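Local coordinates for protein CrmK (Actinoalloteichus sp. WH1-2216-6, PDB 5I1W) that binds FAD covalently and probably acts as an oxygen-dependent flavin-linked oxidoreductase of the berberine bridge enzyme type, at residues D150-V155 with Y200-P205. Sequence-based numbering, arbitrary orientation.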
ATOM      1  N   ASP A 150     -25.045   1.040  -5.568  1.00 23.99           N
ATOM      2  CA  ASP A 150     -26.115   2.008  -5.442  1.00 25.55           C
ATOM      3  C   ASP A 150     -25.692   3.320  -6.071  1.00 25.04           C
ATOM      4  O   ASP A 150     -26.545   4.193  -6.265  1.00 24.50           O
ATOM      5  CB  ASP A 150     -26.516   2.205  -3.965  1.00 25.86           C
ATOM      6  CG  ASP A 150     -27.164   0.935  -3.340  1.00 28.96           C
ATOM      7  OD1 ASP A 150     -27.972   0.247  -4.038  1.00 29.08           O
ATOM      8  OD2 ASP A 150     -26.866   0.605  -2.139  1.00 27.88           O
ATOM      9  N   TYR A 151     -24.385   3.443  -6.382  1.00 23.65           N
ATOM     10  CA  TYR A 151     -23.850   4.563  -7.109  1.00 22.32           C
ATOM     11  C   TYR A 151     -23.464   4.290  -8.541  1.00 22.32           C
ATOM     12  O   TYR A 151     -22.798   5.115  -9.112  1.00 22.56           O
ATOM     13  CB  TYR A 151     -22.668   5.180  -6.348  1.00 22.30           C
ATOM     14  CG  TYR A 151     -23.121   5.622  -4.983  1.00 21.83           C
ATOM     15  CD1 TYR A 151     -23.109   4.724  -3.929  1.00 21.33           C
ATOM     16  CD2 TYR A 151     -23.639   6.888  -4.784  1.00 20.02           C
ATOM     17  CE1 TYR A 151     -23.587   5.052  -2.704  1.00 20.81           C
ATOM     18  CE2 TYR A 151     -24.106   7.254  -3.544  1.00 21.25           C
ATOM     19  CZ  TYR A 151     -24.095   6.317  -2.514  1.00 21.46           C
ATOM     20  OH  TYR A 151     -24.546   6.645  -1.281  1.00 19.87           O
ATOM     21  N   LEU A 152     -23.916   3.189  -9.139  1.00 22.63           N
ATOM     22  CA  LEU A 152     -23.477   2.819 -10.466  1.00 21.89           C
ATOM     23  C   LEU A 152     -24.400   3.411 -11.517  1.00 21.97           C
ATOM     24  O   LEU A 152     -25.515   2.991 -11.718  1.00 22.58           O
ATOM     25  CB  LEU A 152     -23.408   1.330 -10.612  1.00 22.08           C
ATOM     26  CG  LEU A 152     -22.970   0.842 -11.998  1.00 23.34           C
ATOM     27  CD1 LEU A 152     -21.550   1.262 -12.303  1.00 22.19           C
ATOM     28  CD2 LEU A 152     -23.145  -0.692 -12.055  1.00 24.77           C
ATOM     29  N   HIS A 153     -23.919   4.437 -12.162  1.00 21.89           N
ATOM     30  CA  HIS A 153     -24.714   5.160 -13.111  1.00 22.31           C
ATOM     31  C   HIS A 153     -24.683   4.445 -14.450  1.00 20.74           C
ATOM     32  O   HIS A 153     -25.704   4.351 -15.129  1.00 24.30           O
ATOM     33  CB  HIS A 153     -24.137   6.556 -13.169  1.00 23.96           C
ATOM     34  CG  HIS A 153     -24.744   7.438 -14.198  1.00 31.35           C
ATOM     35  ND1 HIS A 153     -25.909   8.136 -13.982  1.00 34.74           N
ATOM     36  CD2 HIS A 153     -24.310   7.798 -15.433  1.00 36.11           C
ATOM     37  CE1 HIS A 153     -26.175   8.885 -15.041  1.00 36.97           C
ATOM     38  NE2 HIS A 153     -25.224   8.693 -15.938  1.00 37.11           N
ATOM     39  N   ALA A 154     -23.513   3.899 -14.813  1.00 18.98           N
ATOM     40  CA  ALA A 154     -23.291   3.290 -16.093  1.00 18.59           C
ATOM     41  C   ALA A 154     -22.096   2.356 -16.045  1.00 19.80           C
ATOM     42  O   ALA A 154     -21.233   2.489 -15.196  1.00 20.24           O
ATOM     43  CB  ALA A 154     -23.118   4.347 -17.172  1.00 17.71           C
ATOM     44  N   VAL A 155     -22.052   1.410 -16.971  1.00 19.29           N
ATOM     45  CA  VAL A 155     -20.907   0.543 -17.118  1.00 20.24           C
ATOM     46  C   VAL A 155     -20.665   0.364 -18.627  1.00 21.47           C
ATOM     47  O   VAL A 155     -21.604   0.408 -19.371  1.00 22.72           O
ATOM     48  CB  VAL A 155     -21.144  -0.751 -16.324  1.00 20.80           C
ATOM     49  CG1 VAL A 155     -22.367  -1.513 -16.820  1.00 20.88           C
ATOM     50  CG2 VAL A 155     -19.942  -1.641 -16.352  1.00 22.54           C
ATOM     51  N   TYR A 200     -16.510   1.985 -15.301  1.00 19.01           N
ATOM     52  CA  TYR A 200     -17.730   2.209 -14.607  1.00 19.23           C
ATOM     53  C   TYR A 200     -17.847   3.716 -14.465  1.00 18.47           C
ATOM     54  O   TYR A 200     -16.849   4.395 -14.409  1.00 19.91           O
ATOM     55  CB  TYR A 200     -17.601   1.729 -13.164  1.00 20.59           C
ATOM     56  CG  TYR A 200     -17.415   0.288 -12.902  1.00 20.45           C
ATOM     57  CD1 TYR A 200     -18.502  -0.534 -12.784  1.00 21.90           C
ATOM     58  CD2 TYR A 200     -16.162  -0.247 -12.678  1.00 20.48           C
ATOM     59  CE1 TYR A 200     -18.366  -1.886 -12.497  1.00 22.43           C
ATOM     60  CE2 TYR A 200     -16.001  -1.601 -12.384  1.00 22.12           C
ATOM     61  CZ  TYR A 200     -17.110  -2.404 -12.280  1.00 21.80           C
ATOM     62  OH  TYR A 200     -17.009  -3.726 -11.950  1.00 22.75           O
ATOM     63  N   TRP A 201     -19.058   4.208 -14.281  1.00 18.26           N
ATOM     64  CA  TRP A 201     -19.334   5.573 -14.027  1.00 18.47           C
ATOM     65  C   TRP A 201     -20.124   5.567 -12.746  1.00 18.04           C
ATOM     66  O   TRP A 201     -21.088   4.837 -12.661  1.00 16.59           O
ATOM     67  CB  TRP A 201     -20.192   6.171 -15.128  1.00 19.47           C
ATOM     68  CG  TRP A 201     -19.417   6.566 -16.335  1.00 21.75           C
ATOM     69  CD1 TRP A 201     -18.760   7.708 -16.494  1.00 23.30           C
ATOM     70  CD2 TRP A 201     -19.207   5.814 -17.544  1.00 21.31           C
ATOM     71  NE1 TRP A 201     -18.155   7.751 -17.701  1.00 24.10           N
ATOM     72  CE2 TRP A 201     -18.422   6.596 -18.377  1.00 22.60           C
ATOM     73  CE3 TRP A 201     -19.626   4.570 -17.999  1.00 20.39           C
ATOM     74  CZ2 TRP A 201     -18.028   6.181 -19.660  1.00 22.90           C
ATOM     75  CZ3 TRP A 201     -19.263   4.172 -19.272  1.00 22.19           C
ATOM     76  CH2 TRP A 201     -18.473   4.977 -20.089  1.00 22.42           C
ATOM     77  N   LEU A 202     -19.764   6.448 -11.807  1.00 17.83           N
ATOM     78  CA  LEU A 202     -20.347   6.495 -10.480  1.00 19.76           C
ATOM     79  C   LEU A 202     -20.934   7.851 -10.182  1.00 20.22           C
ATOM     80  O   LEU A 202     -20.287   8.866 -10.398  1.00 19.29           O
ATOM     81  CB  LEU A 202     -19.293   6.227  -9.421  1.00 21.15           C
ATOM     82  CG  LEU A 202     -18.563   4.918  -9.675  1.00 22.97           C
ATOM     83  CD1 LEU A 202     -17.287   4.804  -8.856  1.00 27.77           C
ATOM     84  CD2 LEU A 202     -19.463   3.763  -9.364  1.00 23.76           C
ATOM     85  N   ARG A 203     -22.125   7.843  -9.592  1.00 19.42           N
ATOM     86  CA  ARG A 203     -22.847   9.049  -9.330  1.00 20.82           C
ATOM     87  C   ARG A 203     -23.990   8.745  -8.423  1.00 21.17           C
ATOM     88  O   ARG A 203     -24.612   7.709  -8.591  1.00 20.61           O
ATOM     89  CB  ARG A 203     -23.411   9.513 -10.624  1.00 23.03           C
ATOM     90  CG  ARG A 203     -24.284  10.694 -10.523  1.00 25.71           C
ATOM     91  CD  ARG A 203     -24.785  10.931 -11.925  1.00 29.27           C
ATOM     92  NE  ARG A 203     -25.000  12.331 -12.011  1.00 32.79           N
ATOM     93  CZ  ARG A 203     -26.137  12.913 -11.715  1.00 39.72           C
ATOM     94  NH1 ARG A 203     -27.191  12.176 -11.357  1.00 46.31           N
ATOM     95  NH2 ARG A 203     -26.212  14.240 -11.782  1.00 43.34           N
ATOM     96  N   SER A 204     -24.269   9.609  -7.458  1.00 21.16           N
ATOM     97  CA  SER A 204     -25.473   9.425  -6.624  1.00 26.35           C
ATOM     98  C   SER A 204     -26.741   9.563  -7.457  1.00 26.40           C
ATOM     99  O   SER A 204     -26.830  10.437  -8.256  1.00 27.66           O
ATOM    100  CB  SER A 204     -25.544  10.441  -5.477  1.00 27.31           C
ATOM    101  OG  SER A 204     -24.413  10.342  -4.644  1.00 29.22           O
ATOM    102  N   PRO A 205     -27.728   8.698  -7.242  1.00 32.34           N
ATOM    103  CA  PRO A 205     -28.945   8.798  -8.040  1.00 36.99           C
ATOM    104  C   PRO A 205     -29.732  10.082  -7.794  1.00 39.96           C
ATOM    105  O   PRO A 205     -30.453  10.522  -8.662  1.00 40.36           O
ATOM    106  CB  PRO A 205     -29.733   7.560  -7.640  1.00 37.04           C
ATOM    107  CG  PRO A 205     -29.244   7.203  -6.268  1.00 38.85           C
ATOM    108  CD  PRO A 205     -27.795   7.603  -6.251  1.00 36.56           C
TER
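The Tyr151 ring receives Ser204 at its edge: OG lies near the ring plane, 3.3 Å from Tyr151 CE2, while Pro205 CD comes in obliquely. Tyr151 OH is hydrogen-bonded to Leu145 O, at the end of helix 142-145. A serine in place of Tyr151 would probably leave Leu145 O without that donor and open a gap beside Ser204 and Pro205. The Tyr200 ring takes Leu152 CD1 at its edge, 3.6 Å from Tyr200 CD1, and Val155 CG2 obliquely; its OH bonds to Gly130 O and Ser134 N, and the side chain lies about 6 Å from the FAD at the nearest atoms. On the sheet face opposite to Tyr200, Ala154 CB meets the Trp201 indole obliquely, 3.6 Å from CE3; Val155 C lies at the indole edge. With CG anti to the backbone N (chi1 174°), His153 runs alongside Arg203, whose CD lies 3.6 Å from His153 ND1; Trp201 CB sits at the imidazole edge, and Arg203 NE donates to Gly94 O.

Trp201 O accepts from His153 N at 2.9 Å and, weakly, from Ala154 N at 3.4 Å. Trp201 N returns a bond to Ala154 O, and Arg203 N reaches Tyr151 O at 2.9 Å. Strands 152-155 and 200-202 run antiparallel, 160° between their N-to-C directions. His153 and Ala154 both face Trp201, and the register shifts by one between Leu152 and Ala154: a classic beta bulge in the FAD-binding domain's antiparallel sheet.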